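Local coordinates for protein TRAP dicarboxylate transporter, DctP subunit (Ochrobactrum anthropi, PDB 4P47) that probably captures a solute in the periplasm for delivery to a TRAP membrane transporter, and is seen here with a C-terminus bound in its ligand-binding pocket, at residues A[53-58]-A[257-262]; A[140-145]-A[247-252]. All blocks are in the same frame, centred on the assembly; numbering follows the deposited sequence.

Interaction 1. Residues A[53-58]-A[257-262]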
loop_
_atom_site.group_PDB
_atom_site.type_symbol
_atom_site.label_atom_id
_atom_site.label_comp_id
_atom_site.label_asym_id
_atom_site.label_seq_id
_atom_site.Cartn_x
_atom_site.Cartn_y
_atom_site.Cartn_z
ATOM N N GLU A 53 2.029 18.627 12.707
ATOM C CA GLU A 53 1.315 19.774 13.249
ATOM C C GLU A 53 0.483 19.398 14.458
ATOM O O GLU A 53 0.430 20.133 15.448
ATOM C CB GLU A 53 0.436 20.399 12.176
ATOM C CG GLU A 53 -0.422 21.555 12.672
ATOM C CD GLU A 53 0.372 22.736 13.273
ATOM O OE1 GLU A 53 1.548 22.959 12.895
ATOM O OE2 GLU A 53 -0.187 23.471 14.136
ATOM N N LEU A 54 -0.159 18.238 14.393
ATOM C CA LEU A 54 -0.944 17.759 15.526
ATOM C C LEU A 54 -0.063 17.478 16.730
ATOM O O LEU A 54 -0.419 17.782 17.860
ATOM C CB LEU A 54 -1.733 16.507 15.132
ATOM C CG LEU A 54 -2.836 16.757 14.107
ATOM C CD1 LEU A 54 -3.440 15.409 13.691
ATOM C CD2 LEU A 54 -3.889 17.691 14.670
ATOM N N VAL A 55 1.100 16.895 16.521
ATOM C CA VAL A 55 1.995 16.651 17.622
ATOM C C VAL A 55 2.490 17.969 18.252
ATOM O O VAL A 55 2.594 18.095 19.476
ATOM C CB VAL A 55 3.185 15.772 17.159
ATOM C CG1 VAL A 55 4.254 15.694 18.221
ATOM C CG2 VAL A 55 2.690 14.362 16.811
ATOM N N LYS A 56 2.810 18.944 17.410
ATOM C CA LYS A 56 3.257 20.251 17.857
ATOM C C LYS A 56 2.178 20.903 18.724
ATOM O O LYS A 56 2.474 21.444 19.785
ATOM C CB LYS A 56 3.574 21.091 16.624
ATOM C CG LYS A 56 4.007 22.527 16.902
ATOM C CD LYS A 56 4.584 23.120 15.606
ATOM C CE LYS A 56 5.227 24.477 15.799
ATOM N NZ LYS A 56 4.204 25.487 16.076
ATOM N N GLU A 57 0.930 20.821 18.284
ATOM C CA GLU A 57 -0.181 21.435 19.003
ATOM C C GLU A 57 -0.423 20.725 20.323
ATOM O O GLU A 57 -0.449 21.348 21.389
ATOM C CB GLU A 57 -1.446 21.427 18.140
ATOM C CG GLU A 57 -1.378 22.385 16.957
ATOM C CD GLU A 57 -2.496 22.172 15.944
ATOM O OE1 GLU A 57 -3.388 21.318 16.176
ATOM O OE2 GLU A 57 -2.471 22.836 14.885
ATOM N N LYS A 58 -0.544 19.404 20.266
ATOM C CA LYS A 58 -0.935 18.637 21.441
ATOM C C LYS A 58 0.123 18.665 22.509
ATOM O O LYS A 58 -0.192 18.549 23.691
ATOM C CB LYS A 58 -1.190 17.183 21.040
ATOM C CG LYS A 58 -2.443 16.977 20.239
ATOM C CD LYS A 58 -2.471 15.530 19.694
ATOM C CE LYS A 58 -3.715 15.232 18.883
ATOM N NZ LYS A 58 -4.922 15.011 19.699
ATOM N N LYS A 257 3.440 9.307 24.619
ATOM C CA LYS A 257 2.920 8.258 23.760
ATOM C C LYS A 257 1.504 8.571 23.290
ATOM O O LYS A 257 1.174 8.355 22.120
ATOM C CB LYS A 257 2.937 6.915 24.483
ATOM C CG LYS A 257 4.319 6.357 24.714
ATOM C CD LYS A 257 4.285 5.117 25.608
ATOM C CE LYS A 257 5.660 4.473 25.680
ATOM N NZ LYS A 257 5.593 3.276 26.601
ATOM N N ALA A 258 0.654 9.064 24.195
ATOM C CA ALA A 258 -0.724 9.363 23.832
ATOM C C ALA A 258 -0.809 10.463 22.753
ATOM O O ALA A 258 -1.641 10.389 21.855
ATOM C CB ALA A 258 -1.534 9.754 25.048
ATOM N N VAL A 259 0.022 11.497 22.861
ATOM C CA VAL A 259 0.081 12.550 21.838
ATOM C C VAL A 259 0.377 11.945 20.477
ATOM O O VAL A 259 -0.285 12.248 19.477
ATOM C CB VAL A 259 1.174 13.593 22.171
ATOM C CG1 VAL A 259 1.494 14.431 20.944
ATOM C CG2 VAL A 259 0.743 14.470 23.352
ATOM N N ILE A 260 1.375 11.079 20.447
ATOM C CA ILE A 260 1.832 10.486 19.199
ATOM C C ILE A 260 0.768 9.587 18.603
ATOM O O ILE A 260 0.512 9.645 17.406
ATOM C CB ILE A 260 3.175 9.741 19.404
ATOM C CG1 ILE A 260 4.278 10.760 19.718
ATOM C CG2 ILE A 260 3.529 8.906 18.183
ATOM C CD1 ILE A 260 5.483 10.129 20.312
ATOM N N GLU A 261 0.128 8.771 19.444
ATOM C CA GLU A 261 -0.944 7.871 19.003
ATOM C C GLU A 261 -2.140 8.660 18.498
ATOM O O GLU A 261 -2.668 8.390 17.431
ATOM C CB GLU A 261 -1.378 6.949 20.151
ATOM C CG GLU A 261 -0.304 5.943 20.507
ATOM C CD GLU A 261 -0.534 5.249 21.826
ATOM O OE1 GLU A 261 -1.112 5.869 22.737
ATOM O OE2 GLU A 261 -0.105 4.091 21.960
ATOM N N GLN A 262 -2.568 9.668 19.254
ATOM C CA GLN A 262 -3.707 10.476 18.828
ATOM C C GLN A 262 -3.431 11.103 17.466
ATOM O O GLN A 262 -4.285 11.115 16.572
ATOM C CB GLN A 262 -4.009 11.586 19.848
ATOM C CG GLN A 262 -4.549 11.065 21.163
ATOM C CD GLN A 262 -4.495 12.101 22.257
ATOM O OE1 GLN A 262 -4.310 13.287 21.998
ATOM N NE2 GLN A 262 -4.669 11.653 23.489
#

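Interaction 2. Residues A[140-145]-A[247-252]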
loop_
_atom_site.group_PDB
_atom_site.type_symbol
_atom_site.label_atom_id
_atom_site.label_comp_id
_atom_site.label_asym_id
_atom_site.label_seq_id
_atom_site.Cartn_x
_atom_site.Cartn_y
_atom_site.Cartn_z
ATOM N N GLY A 140 11.806 -4.792 17.495
ATOM C CA GLY A 140 12.307 -3.450 17.715
ATOM C C GLY A 140 11.497 -2.336 17.068
ATOM O O GLY A 140 11.994 -1.210 16.959
ATOM N N LEU A 141 10.253 -2.625 16.707
ATOM C CA LEU A 141 9.362 -1.689 16.001
ATOM C C LEU A 141 8.027 -1.586 16.725
ATOM O O LEU A 141 7.544 -2.572 17.264
ATOM C CB LEU A 141 9.131 -2.191 14.580
ATOM C CG LEU A 141 10.389 -2.246 13.708
ATOM C CD1 LEU A 141 10.137 -3.067 12.469
ATOM C CD2 LEU A 141 10.859 -0.824 13.328
ATOM N N ILE A 142 7.428 -0.402 16.721
ATOM C CA ILE A 142 6.087 -0.201 17.236
ATOM C C ILE A 142 5.216 0.333 16.100
ATOM O O ILE A 142 5.525 1.383 15.506
ATOM C CB ILE A 142 6.090 0.860 18.364
ATOM C CG1 ILE A 142 7.070 0.466 19.478
ATOM C CG2 ILE A 142 4.691 1.088 18.920
ATOM C CD1 ILE A 142 6.733 -0.819 20.212
ATOM N N GLY A 143 4.115 -0.353 15.814
ATOM C CA GLY A 143 3.161 0.108 14.815
ATOM C C GLY A 143 2.166 1.093 15.405
ATOM O O GLY A 143 1.603 0.880 16.483
ATOM N N LEU A 144 1.941 2.205 14.735
ATOM C CA LEU A 144 1.033 3.238 15.228
ATOM C C LEU A 144 -0.307 3.297 14.486
ATOM O O LEU A 144 -1.355 3.471 15.104
ATOM C CB LEU A 144 1.728 4.599 15.155
ATOM C CG LEU A 144 2.958 4.767 16.039
ATOM C CD1 LEU A 144 3.638 6.084 15.739
ATOM C CD2 LEU A 144 2.563 4.690 17.529
ATOM N N ALA A 145 -0.292 3.155 13.164
ATOM C CA ALA A 145 -1.492 3.290 12.346
ATOM C C ALA A 145 -1.168 2.802 10.950
ATOM O O ALA A 145 0.004 2.710 10.567
ATOM C CB ALA A 145 -1.965 4.743 12.292
ATOM N N LYS A 247 13.247 1.397 20.628
ATOM C CA LYS A 247 14.282 1.979 21.492
ATOM C C LYS A 247 13.856 3.384 21.950
ATOM O O LYS A 247 13.964 3.741 23.118
ATOM C CB LYS A 247 15.606 2.023 20.736
ATOM C CG LYS A 247 16.813 2.401 21.559
ATOM C CD LYS A 247 18.093 1.952 20.854
ATOM C CE LYS A 247 19.343 2.379 21.613
ATOM N NZ LYS A 247 19.216 2.141 23.076
ATOM N N PHE A 248 13.362 4.191 21.012
ATOM C CA PHE A 248 12.850 5.527 21.329
ATOM C C PHE A 248 11.546 5.529 22.153
ATOM O O PHE A 248 11.423 6.237 23.153
ATOM C CB PHE A 248 12.640 6.310 20.019
ATOM C CG PHE A 248 12.143 7.717 20.212
ATOM C CD1 PHE A 248 13.002 8.702 20.673
ATOM C CD2 PHE A 248 10.841 8.074 19.889
ATOM C CE1 PHE A 248 12.568 10.009 20.833
ATOM C CE2 PHE A 248 10.403 9.384 20.066
ATOM C CZ PHE A 248 11.270 10.343 20.544
ATOM N N TRP A 249 10.577 4.730 21.721
ATOM C CA TRP A 249 9.296 4.566 22.405
ATOM C C TRP A 249 9.470 4.201 23.871
ATOM O O TRP A 249 8.784 4.752 24.712
ATOM C CB TRP A 249 8.520 3.457 21.696
ATOM C CG TRP A 249 7.101 3.259 22.080
ATOM C CD1 TRP A 249 6.586 2.202 22.786
ATOM C CD2 TRP A 249 5.994 4.102 21.755
ATOM N NE1 TRP A 249 5.229 2.342 22.906
ATOM C CE2 TRP A 249 4.840 3.497 22.280
ATOM C CE3 TRP A 249 5.860 5.301 21.045
ATOM C CZ2 TRP A 249 3.580 4.049 22.141
ATOM C CZ3 TRP A 249 4.594 5.842 20.911
ATOM C CH2 TRP A 249 3.479 5.214 21.446
ATOM N N ASP A 250 10.405 3.300 24.163
ATOM C CA ASP A 250 10.603 2.822 25.535
ATOM C C ASP A 250 11.081 3.919 26.464
ATOM O O ASP A 250 10.923 3.812 27.680
ATOM C CB ASP A 250 11.560 1.629 25.559
ATOM C CG ASP A 250 10.898 0.341 25.108
ATOM O OD1 ASP A 250 9.653 0.273 25.108
ATOM O OD2 ASP A 250 11.626 -0.611 24.791
ATOM N N ARG A 251 11.643 4.982 25.902
ATOM C CA ARG A 251 12.098 6.113 26.705
ATOM C C ARG A 251 11.001 7.141 26.948
ATOM O O ARG A 251 11.195 8.082 27.698
ATOM C CB ARG A 251 13.272 6.815 26.037
ATOM C CG ARG A 251 14.561 6.046 26.031
ATOM C CD ARG A 251 15.547 6.730 25.092
ATOM N NE ARG A 251 16.942 6.470 25.439
ATOM C CZ ARG A 251 17.537 5.284 25.337
ATOM N NH1 ARG A 251 16.858 4.225 24.911
ATOM N NH2 ARG A 251 18.813 5.156 25.672
ATOM N N LEU A 252 9.860 6.994 26.295
ATOM C CA LEU A 252 8.790 7.969 26.447
ATOM C C LEU A 252 7.855 7.650 27.599
ATOM O O LEU A 252 7.728 6.490 27.989
ATOM C CB LEU A 252 7.965 8.033 25.154
ATOM C CG LEU A 252 8.694 8.437 23.866
ATOM C CD1 LEU A 252 7.691 8.386 22.704
ATOM C CD2 LEU A 252 9.350 9.815 23.971
HETATM O O HOH W 1 14.205 -0.480 18.301
#

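Interaction 1. Residues A[53-58]-A[257-262]
The carboxamide of Gln262, the flat group of this contact, meets Lys58 through its oxygen: NZ of Lys58 donates a hydrogen bond of 2.9 Å to OE1 of Gln262. The ammonium lies 20° out of the carbonyl plane and well to the side of the C=O direction. A bend at the last torsion of Lys58 (chi4 -76°) turns NZ towards OE1 of Gln262 after an otherwise extended chain. This also lays the end of the lysine across the base of the glutamine, with NZ of Lys58 3.5 Å from CB of Gln262 and CE of Lys58 3.8 Å from the same CB.

Beside this polar pair the helices meet through Val259. Its CG1 reaches CB of Lys58 at 3.8 Å and CA of Val55 at 4.0 Å, resting against the backbone of the first helix as well as its side chains. The two valines run nearly perpendicular to each other, their CG1 methyls 4.1 Å apart. The helices are roughly antiparallel, with segment axes at 145° and a closest approach of 9.1 Å. Helix 43-58 is the crossover of a beta-alpha-beta unit between parallel strands 30-35 and 63-68, and residues 257-262 belong to the long helix 254-288, part of which is predicted to be coiled coil. Val55 also packs on Ile63 and Val65 of the strand that follows its helix, while Ile27 adds to the surroundings of Val259. With an alanine in place of Lys58, Gln262 OE1 would probably be left without its ammonium partner and the amide freer to turn. Further along the long helix, Leu54 and Val55 touch Ala263, and Leu54 and Lys58 touch Glu266.

Interaction 2. Residues A[140-145]-A[247-252]
Ile142 lies over one face of the Trp249 indole. Its CG1 stands 4.0 Å from the centroid of the five-membered ring, 26° off the normal, a CH-pi contact in which CG1 comes 3.8 Å from CD1 of Trp249. The tryptophan holds CG anti to its own backbone N (chi1 -171°), which swings the ring out towards the strand. In Ile142, CG1 sits beside the backbone N and CG2 beside the carbonyl carbon (chi1 -56°), and both branches reach the indole: CG2 of Ile142 is 4.1 Å from CE2 of Trp249. Leu144, two residues along the strand, sends CD2 obliquely to the six-membered ring, 4.1 Å from CH2 of Trp249. Ile244, on the antiparallel neighbour strand 229-245, touches all three side chains, and Lys257 makes a cation-pi contact with the same indole.

Beside this apolar patch, one water links the backbones, donating a hydrogen bond to Gly140 O at 2.7 Å and accepting one from Lys247 N at 3.1 Å. The side chains of 140-145 and 247-252 thus meet by apolar packing alone; the water bridge and a Gly140-Lys246 backbone bond add directionality, and are likely to limit sliding.

Overall arrangement
From the N terminus, the chain first passes residues 53-58, at the end of helix 43-58, and then residues 140-145, where strand 141-156 begins. It returns through strand 229-245 to 247-252, closing the loop of interaction 2, and a few residues later 257-262 closes the wider loop of interaction 1. The smaller loop is therefore nested inside the larger. Helices 246-249 and 254-288 follow each other in the chain, and the two contacts touch, with centres about 14 Å apart: Ile260 CD1 packs 3.7 Å from Leu252 CD1. Together they tie the beginning of the long helix to helix 43-58 and, through helix 246-249, to strand 141-156.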